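Local coordinates for beta-phosphoglucomutase (Bacteroides vulgatus, PDB 3DV9), which probably interconverts beta-glucose 1-phosphate and glucose 6-phosphate as a magnesium-dependent phosphoglucomutase of the haloacid dehalogenase superfamily, at residues Gly112-Leu117 / Asn145-Phe150; Phe52-Ser57 / Arg79-Asp84; Gly194-Val199 / Leu219-Asn224. One frame throughout, in Å; residues are numbered along the deposited sequence.

Contact 1 of 3, residues Gly112-Leu117 / Asn145-Phe150; sequences GALEVL and NFPGIF
Leu117 of helix 113-122 packs among Phe146, Ile149 and Phe150 of the loop that follows helix 139-145. The contact belongs to the Rossmann-like core domain of the haloacid dehalogenase (HAD) fold, where it packs one helix against the loop leading to edge strand 155-156. Of the two Leu117 methyls, CD1 alone reaches the first ring, 3.5 Å from Phe146 CD1. Both methyls meet the second ring, CD1 and CD2 each 3.7 Å from Phe150 CZ. CD2 and CB of Leu117 touch the aliphatic partner, each 3.8 Å from Ile149 CG2. The side chains of Leu117 and Phe150 stand roughly perpendicular.

One turn earlier, the Leu114 chain runs antiparallel to the Phe146 side chain. CG of Leu114 is anti to the backbone N (chi1 173°), which carries CD1 along the loop to 4.1 Å from Phe146 CD1. The same methyl comes near Pro147 CD. Ala113 adds its CB, 4.0 Å from Phe146 CE1. The backbone N of Leu114 lies in plane at the edge of this ring, 3.9 Å from Phe146 CE1.

Around this first shell, Phe35 meets Phe146 edge to face, and Leu34 touches both rings as well as Leu117. Pro127 of strand 126-130 lies against Leu117, Ile149 and Phe150. Lys121, further along the helix, gives hydrogen bonds to the carbonyls of Gly148 and Ile149 and so ties the loop to the helix. Within the loop, Ile149 CG2 sits over the centre of the Phe150 ring, 3.7 Å above its plane.

Contact 2 of 3, residues Phe52-Ser57 / Arg79-Asp84; sequences FGFGLS and RERGHD
The guanidinium of Arg81 lies between two rings, one from each segment. Phe54 comes from the loop 52-57 and sets its ring edge on one face, with Phe54 CZ 3.5 Å from Arg81 CZ and over the centre of the group. His83 CE1 lies over the opposite face. The Phe54 ring and the guanidinium are nearly perpendicular, their planes 89° apart, so this is not a parallel stack. A bend at chi3 (-63°) turns the arginine's flat end across the CZ edge of the phenylalanine ring. Arg81 NH2 hydrogen-bonds to Ser77 OG, and its NH1 forms a salt bridge with Glu89; together they hold the group in place.

Glu80 reaches the same loop with its chain extended beyond CG. Its OE2 accepts a hydrogen bond from Gly55 N at 2.8 Å, on the syn side and somewhat out of the carboxylate plane. The other oxygen, Glu80 OE1, lies 3.5 Å from Phe54 CD1 at the ring edge.

Both segments belong to the helical region, separate from the parallel sheet, that corresponds to the cap domain of beta-phosphoglucomutase-like HAD proteins. The loop follows helix 38-51, which ends in a Schellman motif with Gly53 as its C-prime residue. Helix 69-81 supplies all three charged partners. The ring of Phe54 also touches Met49, Val76 and Ile93, from three helices of this region.

Arg79 adds a weak hydrogen bond, with NH2 3.1 Å from Gly55 O and an N-H...O angle of 131°. Its NH1 forms a salt bridge with Glu60.

Contact 3 of 3, residues Gly194-Val199 / Leu219-Asn224; sequences GVQAGV and LNEGAN
Val195 CG1 packs against the loop 219-224, 3.7 Å from Glu221 CB and 3.9 Å from Ala223 CB. This methyl is swung to the side opposite its own backbone N (chi1 173°), which points it into the loop. One turn on along helix 192-200, Val199 meets backbone rather than side chain. Its CG2 rests 3.5 Å from Glu221 O and equally far from Gly222 O. The fit is close at Gly222: a side chain there would come up tight against Val199 CG1, and the residue's positive phi also favours glycine.

Among the polar side chains, Gln196 and Glu221 lie side by side. The glutamine chain is extended, while the glutamate is bent at chi2 (-56°), which folds its carboxylate back beside the amide. The two flat groups are only 19° apart in tilt. Glu221 OE1 lies against the aliphatic part of the glutamine, 3.6 Å from Gln196 CG. An alanine in place of Gln196 would remove the CG methylene and the amide beside Glu221 OE1, which would probably open a gap there and let the carboxylate turn.

A type I turn from Leu219 to Gly222 brings Glu221 to the helix. In the HAD core, the contact joins helix 192-200 to the link between helix 215-219 and edge strand 225-227. Both valines touch Thr205 on strand 204-208, Ala223 touches Ala207, and Asn224 hydrogen-bonds to Thr205 just before strand 225-227.

Overall arrangement
Contacts 1 and 3 lie in the core domain on opposite sides of the chain's centre, their centres 24 Å apart. Contact 2 belongs to the helical cap region and stands well away, its centre 38 Å from that of contact 1 and 27 Å from that of contact 3. Along the chain the order is contact 2, contact 1, contact 3, and none touches another. Even contacts 2 and 3 are about 15 Å apart at their nearest atoms. The magnesium ion, held by Asp29, Asp31, Glu65 and Asn190, marks the probable active site. In contact 3 the side chain of Val195 is about 9 Å from the magnesium ion. In contact 1 the side chain of Ala113 is about 12 Å from the magnesium ion.

Contact 1 of 3, residues Gly112-Leu117 / Asn145-Phe150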
ATOM      1  N   GLY A 112      -8.562   2.487  13.574  1.00 17.57           N
ATOM      2  CA  GLY A 112      -7.282   3.125  13.825  1.00 16.43           C
ATOM      3  C   GLY A 112      -6.838   4.052  12.711  1.00 18.02           C
ATOM      4  O   GLY A 112      -6.059   4.952  12.974  1.00 17.35           O
ATOM      5  N   ALA A 113      -7.367   3.896  11.492  1.00 17.67           N
ATOM      6  CA  ALA A 113      -6.839   4.710  10.357  1.00 17.51           C
ATOM      7  C   ALA A 113      -7.210   6.205  10.501  1.00 18.24           C
ATOM      8  O   ALA A 113      -6.373   7.084  10.375  1.00 17.60           O
ATOM      9  CB  ALA A 113      -7.371   4.150   9.017  1.00 18.61           C
ATOM     10  N   LEU A 114      -8.489   6.490  10.742  1.00 18.28           N
ATOM     11  CA  LEU A 114      -8.884   7.909  10.867  1.00 18.93           C
ATOM     12  C   LEU A 114      -8.171   8.554  12.059  1.00 18.66           C
ATOM     13  O   LEU A 114      -7.695   9.695  11.943  1.00 18.51           O
ATOM     14  CB  LEU A 114     -10.409   8.004  10.993  1.00 18.16           C
ATOM     15  CG  LEU A 114     -10.921   9.412  11.309  1.00 19.63           C
ATOM     16  CD1 LEU A 114     -10.537  10.383  10.246  1.00 17.24           C
ATOM     17  CD2 LEU A 114     -12.446   9.330  11.408  1.00 20.33           C
ATOM     18  N   GLU A 115      -8.074   7.834  13.176  1.00 17.94           N
ATOM     19  CA  GLU A 115      -7.399   8.373  14.338  1.00 19.01           C
ATOM     20  C   GLU A 115      -5.925   8.693  14.067  1.00 18.07           C
ATOM     21  O   GLU A 115      -5.426   9.771  14.427  1.00 18.63           O
ATOM     22  CB  GLU A 115      -7.515   7.453  15.523  1.00 18.78           C
ATOM     23  CG  GLU A 115      -6.862   8.078  16.774  1.00 22.93           C
ATOM     24  CD  GLU A 115      -7.121   7.243  18.023  1.00 27.81           C
ATOM     25  OE1 GLU A 115      -7.982   6.331  17.981  1.00 31.01           O
ATOM     26  OE2 GLU A 115      -6.476   7.500  19.048  1.00 29.33           O
ATOM     27  N   VAL A 116      -5.185   7.759  13.484  1.00 17.88           N
ATOM     28  CA  VAL A 116      -3.774   8.040  13.205  1.00 17.89           C
ATOM     29  C   VAL A 116      -3.562   9.176  12.180  1.00 18.25           C
ATOM     30  O   VAL A 116      -2.655   9.988  12.359  1.00 17.06           O
ATOM     31  CB  VAL A 116      -2.948   6.757  12.887  1.00 18.35           C
ATOM     32  CG1 VAL A 116      -3.154   6.291  11.406  1.00 18.16           C
ATOM     33  CG2 VAL A 116      -1.485   6.981  13.238  1.00 17.43           C
ATOM     34  N   LEU A 117      -4.421   9.265  11.170  1.00 17.46           N
ATOM     35  CA  LEU A 117      -4.347  10.333  10.149  1.00 17.05           C
ATOM     36  C   LEU A 117      -4.594  11.685  10.801  1.00 17.81           C
ATOM     37  O   LEU A 117      -3.950  12.680  10.465  1.00 17.45           O
ATOM     38  CB  LEU A 117      -5.370  10.090   9.044  1.00 17.37           C
ATOM     39  CG  LEU A 117      -4.932   8.956   8.106  1.00 16.25           C
ATOM     40  CD1 LEU A 117      -6.117   8.458   7.248  1.00 18.47           C
ATOM     41  CD2 LEU A 117      -3.697   9.414   7.266  1.00 15.47           C
ATOM     42  N   ASN A 145     -14.621   9.686   4.186  1.00 19.54           N
ATOM     43  CA  ASN A 145     -14.153   8.799   5.257  1.00 18.51           C
ATOM     44  C   ASN A 145     -13.020   9.401   6.063  1.00 18.00           C
ATOM     45  O   ASN A 145     -12.848   9.094   7.215  1.00 18.70           O
ATOM     46  CB  ASN A 145     -13.769   7.429   4.716  1.00 19.12           C
ATOM     47  CG  ASN A 145     -14.957   6.637   4.346  1.00 20.68           C
ATOM     48  OD1 ASN A 145     -15.490   5.893   5.170  1.00 17.46           O
ATOM     49  ND2 ASN A 145     -15.424   6.808   3.112  1.00 22.95           N
ATOM     50  N   PHE A 146     -12.241  10.273   5.425  1.00 18.51           N
ATOM     51  CA  PHE A 146     -11.081  10.918   6.070  1.00 18.95           C
ATOM     52  C   PHE A 146     -11.155  12.432   5.780  1.00 19.56           C
ATOM     53  O   PHE A 146     -10.349  12.956   4.971  1.00 18.47           O
ATOM     54  CB  PHE A 146      -9.769  10.262   5.530  1.00 18.90           C
ATOM     55  CG  PHE A 146      -9.765   8.753   5.659  1.00 16.77           C
ATOM     56  CD1 PHE A 146      -9.622   8.150   6.906  1.00 18.60           C
ATOM     57  CD2 PHE A 146      -9.955   7.935   4.530  1.00 15.59           C
ATOM     58  CE1 PHE A 146      -9.638   6.720   7.034  1.00 19.24           C
ATOM     59  CE2 PHE A 146      -9.987   6.535   4.629  1.00 16.02           C
ATOM     60  CZ  PHE A 146      -9.837   5.910   5.885  1.00 17.77           C
ATOM     61  N   PRO A 147     -12.123  13.120   6.394  1.00 20.05           N
ATOM     62  CA  PRO A 147     -12.458  14.473   5.923  1.00 19.63           C
ATOM     63  C   PRO A 147     -11.285  15.469   6.071  1.00 20.56           C
ATOM     64  O   PRO A 147     -10.694  15.615   7.161  1.00 21.49           O
ATOM     65  CB  PRO A 147     -13.680  14.884   6.790  1.00 21.19           C
ATOM     66  CG  PRO A 147     -14.207  13.631   7.367  1.00 19.91           C
ATOM     67  CD  PRO A 147     -12.990  12.717   7.523  1.00 19.80           C
ATOM     68  N   GLY A 148     -10.915  16.100   4.957  1.00 20.75           N
ATOM     69  CA  GLY A 148      -9.836  17.077   4.916  1.00 20.29           C
ATOM     70  C   GLY A 148      -8.422  16.544   5.112  1.00 20.00           C
ATOM     71  O   GLY A 148      -7.483  17.333   5.288  1.00 19.03           O
ATOM     72  N   ILE A 149      -8.257  15.220   5.070  1.00 20.59           N
ATOM     73  CA  ILE A 149      -6.946  14.607   5.348  1.00 20.25           C
ATOM     74  C   ILE A 149      -6.089  14.590   4.082  1.00 20.86           C
ATOM     75  O   ILE A 149      -4.920  14.980   4.132  1.00 21.60           O
ATOM     76  CB  ILE A 149      -7.075  13.160   5.937  1.00 19.71           C
ATOM     77  CG1 ILE A 149      -7.878  13.192   7.265  1.00 21.67           C
ATOM     78  CG2 ILE A 149      -5.664  12.429   6.012  1.00 21.85           C
ATOM     79  CD1 ILE A 149      -7.226  13.992   8.367  1.00 26.36           C
ATOM     80  N   PHE A 150      -6.659  14.140   2.961  1.00 21.27           N
ATOM     81  CA  PHE A 150      -5.895  13.963   1.725  1.00 21.01           C
ATOM     82  C   PHE A 150      -6.188  15.029   0.694  1.00 22.34           C
ATOM     83  O   PHE A 150      -7.289  15.581   0.668  1.00 22.59           O
ATOM     84  CB  PHE A 150      -6.130  12.590   1.103  1.00 21.26           C
ATOM     85  CG  PHE A 150      -5.778  11.461   2.021  1.00 20.65           C
ATOM     86  CD1 PHE A 150      -4.423  11.190   2.307  1.00 20.32           C
ATOM     87  CD2 PHE A 150      -6.784  10.733   2.651  1.00 20.41           C
ATOM     88  CE1 PHE A 150      -4.074  10.157   3.184  1.00 23.73           C
ATOM     89  CE2 PHE A 150      -6.469   9.701   3.523  1.00 21.96           C
ATOM     90  CZ  PHE A 150      -5.112   9.406   3.794  1.00 23.57           C
TER

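Contact 2 of 3, residues Phe52-Ser57 / Arg79-Asp84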
ATOM      1  N   PHE A  52     -13.384 -16.092 -16.734  1.00 19.80           N
ATOM      2  CA  PHE A  52     -12.554 -16.020 -17.949  1.00 20.62           C
ATOM      3  C   PHE A  52     -11.679 -17.281 -18.157  1.00 20.63           C
ATOM      4  O   PHE A  52     -10.852 -17.344 -19.045  1.00 20.86           O
ATOM      5  CB  PHE A  52     -11.714 -14.748 -17.924  1.00 20.48           C
ATOM      6  CG  PHE A  52     -12.480 -13.517 -18.294  1.00 21.87           C
ATOM      7  CD1 PHE A  52     -12.399 -12.995 -19.592  1.00 19.47           C
ATOM      8  CD2 PHE A  52     -13.282 -12.858 -17.349  1.00 21.37           C
ATOM      9  CE1 PHE A  52     -13.098 -11.862 -19.951  1.00 22.21           C
ATOM     10  CE2 PHE A  52     -14.008 -11.692 -17.704  1.00 20.75           C
ATOM     11  CZ  PHE A  52     -13.904 -11.191 -18.994  1.00 21.12           C
ATOM     12  N   GLY A  53     -11.895 -18.302 -17.346  1.00 21.11           N
ATOM     13  CA  GLY A  53     -11.211 -19.589 -17.522  1.00 21.93           C
ATOM     14  C   GLY A  53      -9.839 -19.693 -16.870  1.00 22.36           C
ATOM     15  O   GLY A  53      -9.085 -20.605 -17.174  1.00 23.60           O
ATOM     16  N   PHE A  54      -9.531 -18.765 -15.954  1.00 22.42           N
ATOM     17  CA  PHE A  54      -8.251 -18.721 -15.264  1.00 22.75           C
ATOM     18  C   PHE A  54      -8.369 -19.072 -13.771  1.00 23.23           C
ATOM     19  O   PHE A  54      -9.358 -18.732 -13.119  1.00 24.66           O
ATOM     20  CB  PHE A  54      -7.651 -17.307 -15.336  1.00 22.47           C
ATOM     21  CG  PHE A  54      -7.255 -16.850 -16.724  1.00 21.95           C
ATOM     22  CD1 PHE A  54      -6.256 -17.511 -17.452  1.00 20.96           C
ATOM     23  CD2 PHE A  54      -7.861 -15.717 -17.293  1.00 21.90           C
ATOM     24  CE1 PHE A  54      -5.865 -17.074 -18.735  1.00 23.06           C
ATOM     25  CE2 PHE A  54      -7.472 -15.258 -18.604  1.00 21.69           C
ATOM     26  CZ  PHE A  54      -6.475 -15.944 -19.313  1.00 23.85           C
ATOM     27  N   GLY A  55      -7.332 -19.690 -13.223  1.00 22.17           N
ATOM     28  CA  GLY A  55      -7.332 -20.061 -11.822  1.00 22.85           C
ATOM     29  C   GLY A  55      -6.495 -19.111 -10.991  1.00 22.39           C
ATOM     30  O   GLY A  55      -5.279 -19.248 -10.928  1.00 23.78           O
ATOM     31  N   LEU A  56      -7.157 -18.168 -10.334  1.00 22.05           N
ATOM     32  CA  LEU A  56      -6.498 -17.300  -9.347  1.00 22.54           C
ATOM     33  C   LEU A  56      -7.251 -17.432  -8.023  1.00 22.81           C
ATOM     34  O   LEU A  56      -8.407 -17.021  -7.911  1.00 24.01           O
ATOM     35  CB  LEU A  56      -6.479 -15.841  -9.840  1.00 21.69           C
ATOM     36  CG  LEU A  56      -5.801 -14.771  -8.960  1.00 21.55           C
ATOM     37  CD1 LEU A  56      -4.254 -14.884  -8.935  1.00 20.29           C
ATOM     38  CD2 LEU A  56      -6.210 -13.340  -9.394  1.00 21.65           C
ATOM     39  N   SER A  57      -6.615 -18.054  -7.036  1.00 24.05           N
ATOM     40  CA  SER A  57      -7.257 -18.229  -5.720  1.00 25.06           C
ATOM     41  C   SER A  57      -7.259 -16.895  -4.974  1.00 25.33           C
ATOM     42  O   SER A  57      -6.446 -16.003  -5.270  1.00 24.19           O
ATOM     43  CB  SER A  57      -6.536 -19.282  -4.874  1.00 24.23           C
ATOM     44  OG  SER A  57      -5.333 -18.741  -4.340  1.00 27.03           O
ATOM     45  N   ARG A  79       1.420 -18.860 -17.231  1.00 20.93           N
ATOM     46  CA  ARG A  79       1.574 -20.171 -16.633  1.00 20.78           C
ATOM     47  C   ARG A  79       0.534 -21.195 -17.089  1.00 20.45           C
ATOM     48  O   ARG A  79       0.844 -22.382 -17.158  1.00 20.36           O
ATOM     49  CB  ARG A  79       1.635 -20.077 -15.111  1.00 21.01           C
ATOM     50  CG  ARG A  79       0.317 -20.120 -14.408  1.00 20.84           C
ATOM     51  CD  ARG A  79       0.521 -19.840 -12.957  1.00 23.48           C
ATOM     52  NE  ARG A  79      -0.756 -19.760 -12.256  1.00 23.51           N
ATOM     53  CZ  ARG A  79      -0.956 -19.059 -11.152  1.00 19.40           C
ATOM     54  NH1 ARG A  79       0.037 -18.351 -10.636  1.00 18.30           N
ATOM     55  NH2 ARG A  79      -2.160 -19.051 -10.592  1.00 19.57           N
ATOM     56  N   GLU A  80      -0.676 -20.738 -17.414  1.00 20.06           N
ATOM     57  CA  GLU A  80      -1.760 -21.638 -17.829  1.00 19.47           C
ATOM     58  C   GLU A  80      -1.768 -21.885 -19.333  1.00 19.08           C
ATOM     59  O   GLU A  80      -2.165 -22.965 -19.780  1.00 19.00           O
ATOM     60  CB  GLU A  80      -3.119 -21.104 -17.386  1.00 19.74           C
ATOM     61  CG  GLU A  80      -3.344 -21.146 -15.886  1.00 19.86           C
ATOM     62  CD  GLU A  80      -4.799 -20.960 -15.487  1.00 19.54           C
ATOM     63  OE1 GLU A  80      -5.672 -20.822 -16.387  1.00 21.41           O
ATOM     64  OE2 GLU A  80      -5.073 -21.003 -14.270  1.00 17.34           O
ATOM     65  N   ARG A  81      -1.306 -20.888 -20.094  1.00 18.35           N
ATOM     66  CA  ARG A  81      -1.429 -20.854 -21.556  1.00 18.13           C
ATOM     67  C   ARG A  81      -0.086 -20.667 -22.259  1.00 18.04           C
ATOM     68  O   ARG A  81       0.001 -20.822 -23.474  1.00 17.23           O
ATOM     69  CB  ARG A  81      -2.362 -19.712 -21.978  1.00 17.54           C
ATOM     70  CG  ARG A  81      -3.760 -19.785 -21.385  1.00 17.89           C
ATOM     71  CD  ARG A  81      -4.722 -18.827 -22.091  1.00 17.66           C
ATOM     72  NE  ARG A  81      -4.338 -17.416 -21.940  1.00 15.29           N
ATOM     73  CZ  ARG A  81      -4.994 -16.398 -22.496  1.00 17.10           C
ATOM     74  NH1 ARG A  81      -6.068 -16.621 -23.248  1.00 19.40           N
ATOM     75  NH2 ARG A  81      -4.565 -15.162 -22.323  1.00 16.80           N
ATOM     76  N   GLY A  82       0.941 -20.285 -21.493  1.00 18.56           N
ATOM     77  CA  GLY A  82       2.297 -20.097 -22.027  1.00 18.65           C
ATOM     78  C   GLY A  82       2.533 -18.813 -22.808  1.00 18.77           C
ATOM     79  O   GLY A  82       3.555 -18.680 -23.488  1.00 18.34           O
ATOM     80  N   HIS A  83       1.576 -17.885 -22.728  1.00 18.45           N
ATOM     81  CA  HIS A  83       1.679 -16.572 -23.367  1.00 18.91           C
ATOM     82  C   HIS A  83       0.926 -15.515 -22.562  1.00 18.38           C
ATOM     83  O   HIS A  83       0.017 -15.839 -21.788  1.00 18.21           O
ATOM     84  CB  HIS A  83       1.172 -16.594 -24.833  1.00 19.04           C
ATOM     85  CG  HIS A  83      -0.267 -16.990 -24.988  1.00 20.54           C
ATOM     86  ND1 HIS A  83      -1.314 -16.133 -24.721  1.00 21.56           N
ATOM     87  CD2 HIS A  83      -0.834 -18.144 -25.425  1.00 22.38           C
ATOM     88  CE1 HIS A  83      -2.461 -16.748 -24.953  1.00 21.87           C
ATOM     89  NE2 HIS A  83      -2.198 -17.970 -25.381  1.00 21.65           N
ATOM     90  N   ASP A  84       1.302 -14.253 -22.752  1.00 18.32           N
ATOM     91  CA  ASP A  84       0.544 -13.136 -22.190  1.00 18.47           C
ATOM     92  C   ASP A  84      -0.869 -13.071 -22.765  1.00 18.68           C
ATOM     93  O   ASP A  84      -1.134 -13.592 -23.865  1.00 18.14           O
ATOM     94  CB  ASP A  84       1.256 -11.803 -22.454  1.00 18.65           C
ATOM     95  CG  ASP A  84       2.554 -11.671 -21.687  1.00 19.44           C
ATOM     96  OD1 ASP A  84       2.739 -12.442 -20.727  1.00 20.20           O
ATOM     97  OD2 ASP A  84       3.386 -10.804 -22.043  1.00 19.27           O
TER

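Contact 3 of 3, residues Gly194-Val199 / Leu219-Asn224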
ATOM      1  N   GLY A 194       3.877  -4.365  -1.963  1.00 19.61           N
ATOM      2  CA  GLY A 194       3.854  -2.961  -1.484  1.00 19.40           C
ATOM      3  C   GLY A 194       5.087  -2.647  -0.634  1.00 19.12           C
ATOM      4  O   GLY A 194       5.741  -1.625  -0.835  1.00 18.42           O
ATOM      5  N   VAL A 195       5.405  -3.551   0.293  1.00 19.02           N
ATOM      6  CA  VAL A 195       6.589  -3.423   1.131  1.00 18.17           C
ATOM      7  C   VAL A 195       7.816  -3.376   0.210  1.00 18.34           C
ATOM      8  O   VAL A 195       8.685  -2.538   0.371  1.00 18.13           O
ATOM      9  CB  VAL A 195       6.710  -4.549   2.160  1.00 17.80           C
ATOM     10  CG1 VAL A 195       8.038  -4.457   2.873  1.00 18.69           C
ATOM     11  CG2 VAL A 195       5.545  -4.398   3.196  1.00 14.94           C
ATOM     12  N   GLN A 196       7.861  -4.296  -0.754  1.00 18.24           N
ATOM     13  CA  GLN A 196       9.006  -4.366  -1.684  1.00 19.31           C
ATOM     14  C   GLN A 196       9.216  -3.029  -2.407  1.00 19.93           C
ATOM     15  O   GLN A 196      10.369  -2.570  -2.566  1.00 20.42           O
ATOM     16  CB  GLN A 196       8.765  -5.499  -2.693  1.00 20.29           C
ATOM     17  CG  GLN A 196       9.980  -5.737  -3.551  1.00 23.34           C
ATOM     18  CD  GLN A 196       9.797  -6.887  -4.513  1.00 28.57           C
ATOM     19  OE1 GLN A 196       8.977  -7.791  -4.295  1.00 27.64           O
ATOM     20  NE2 GLN A 196      10.551  -6.848  -5.596  1.00 31.56           N
ATOM     21  N   ALA A 197       8.111  -2.433  -2.865  1.00 18.77           N
ATOM     22  CA  ALA A 197       8.131  -1.131  -3.588  1.00 19.18           C
ATOM     23  C   ALA A 197       8.669  -0.015  -2.679  1.00 19.09           C
ATOM     24  O   ALA A 197       9.509   0.790  -3.125  1.00 18.78           O
ATOM     25  CB  ALA A 197       6.735  -0.766  -4.093  1.00 18.59           C
ATOM     26  N   GLY A 198       8.181   0.046  -1.435  1.00 17.98           N
ATOM     27  CA  GLY A 198       8.613   1.089  -0.482  1.00 18.19           C
ATOM     28  C   GLY A 198      10.114   0.946  -0.206  1.00 18.68           C
ATOM     29  O   GLY A 198      10.854   1.923  -0.191  1.00 19.48           O
ATOM     30  N   VAL A 199      10.554  -0.299  -0.003  1.00 18.94           N
ATOM     31  CA  VAL A 199      11.953  -0.573   0.323  1.00 20.18           C
ATOM     32  C   VAL A 199      12.822  -0.209  -0.905  1.00 20.12           C
ATOM     33  O   VAL A 199      13.902   0.452  -0.780  1.00 21.23           O
ATOM     34  CB  VAL A 199      12.107  -2.031   0.746  1.00 19.70           C
ATOM     35  CG1 VAL A 199      13.577  -2.421   0.861  1.00 20.52           C
ATOM     36  CG2 VAL A 199      11.439  -2.220   2.075  1.00 17.19           C
ATOM     37  N   LEU A 219       7.999  -9.188   6.394  1.00 20.48           N
ATOM     38  CA  LEU A 219       9.352  -9.021   6.882  1.00 22.36           C
ATOM     39  C   LEU A 219      10.405  -9.381   5.822  1.00 23.20           C
ATOM     40  O   LEU A 219      11.439  -8.719   5.741  1.00 22.62           O
ATOM     41  CB  LEU A 219       9.573  -9.893   8.122  1.00 22.28           C
ATOM     42  CG  LEU A 219       8.694  -9.507   9.337  1.00 23.36           C
ATOM     43  CD1 LEU A 219       8.809 -10.561  10.401  1.00 24.44           C
ATOM     44  CD2 LEU A 219       9.146  -8.120   9.867  1.00 25.33           C
ATOM     45  N   ASN A 220      10.130 -10.420   5.021  1.00 23.03           N
ATOM     46  CA  ASN A 220      11.097 -10.892   4.020  1.00 24.59           C
ATOM     47  C   ASN A 220      11.286  -9.959   2.851  1.00 24.89           C
ATOM     48  O   ASN A 220      12.229 -10.138   2.053  1.00 24.59           O
ATOM     49  CB  ASN A 220      10.694 -12.253   3.488  1.00 25.34           C
ATOM     50  CG  ASN A 220      10.990 -13.373   4.464  1.00 27.56           C
ATOM     51  OD1 ASN A 220      11.746 -13.203   5.421  1.00 28.80           O
ATOM     52  ND2 ASN A 220      10.386 -14.530   4.224  1.00 28.25           N
ATOM     53  N   GLU A 221      10.389  -8.976   2.731  1.00 23.32           N
ATOM     54  CA  GLU A 221      10.516  -7.942   1.725  1.00 23.46           C
ATOM     55  C   GLU A 221      11.263  -6.703   2.251  1.00 23.58           C
ATOM     56  O   GLU A 221      11.357  -5.684   1.545  1.00 24.11           O
ATOM     57  CB  GLU A 221       9.128  -7.590   1.156  1.00 23.11           C
ATOM     58  CG  GLU A 221       8.465  -8.762   0.431  1.00 24.46           C
ATOM     59  CD  GLU A 221       9.317  -9.339  -0.699  1.00 27.43           C
ATOM     60  OE1 GLU A 221      10.127  -8.591  -1.305  1.00 28.85           O
ATOM     61  OE2 GLU A 221       9.164 -10.553  -0.964  1.00 31.27           O
ATOM     62  N   GLY A 222      11.776  -6.806   3.481  1.00 22.36           N
ATOM     63  CA  GLY A 222      12.673  -5.787   4.068  1.00 22.80           C
ATOM     64  C   GLY A 222      11.934  -4.707   4.866  1.00 20.88           C
ATOM     65  O   GLY A 222      12.466  -3.646   5.072  1.00 22.27           O
ATOM     66  N   ALA A 223      10.730  -4.988   5.373  1.00 22.10           N
ATOM     67  CA  ALA A 223      10.002  -3.973   6.181  1.00 20.16           C
ATOM     68  C   ALA A 223      10.895  -3.570   7.335  1.00 20.15           C
ATOM     69  O   ALA A 223      11.528  -4.435   8.005  1.00 20.71           O
ATOM     70  CB  ALA A 223       8.705  -4.545   6.765  1.00 19.75           C
ATOM     71  N   ASN A 224      10.947  -2.280   7.591  1.00 19.48           N
ATOM     72  CA  ASN A 224      11.802  -1.788   8.684  1.00 19.12           C
ATOM     73  C   ASN A 224      11.191  -2.007  10.055  1.00 19.32           C
ATOM     74  O   ASN A 224      11.904  -2.190  11.049  1.00 19.19           O
ATOM     75  CB  ASN A 224      12.196  -0.336   8.479  1.00 19.59           C
ATOM     76  CG  ASN A 224      12.941  -0.138   7.175  1.00 21.73           C
ATOM     77  OD1 ASN A 224      12.333   0.158   6.149  1.00 21.34           O
ATOM     78  ND2 ASN A 224      14.263  -0.357   7.196  1.00 19.59           N
TER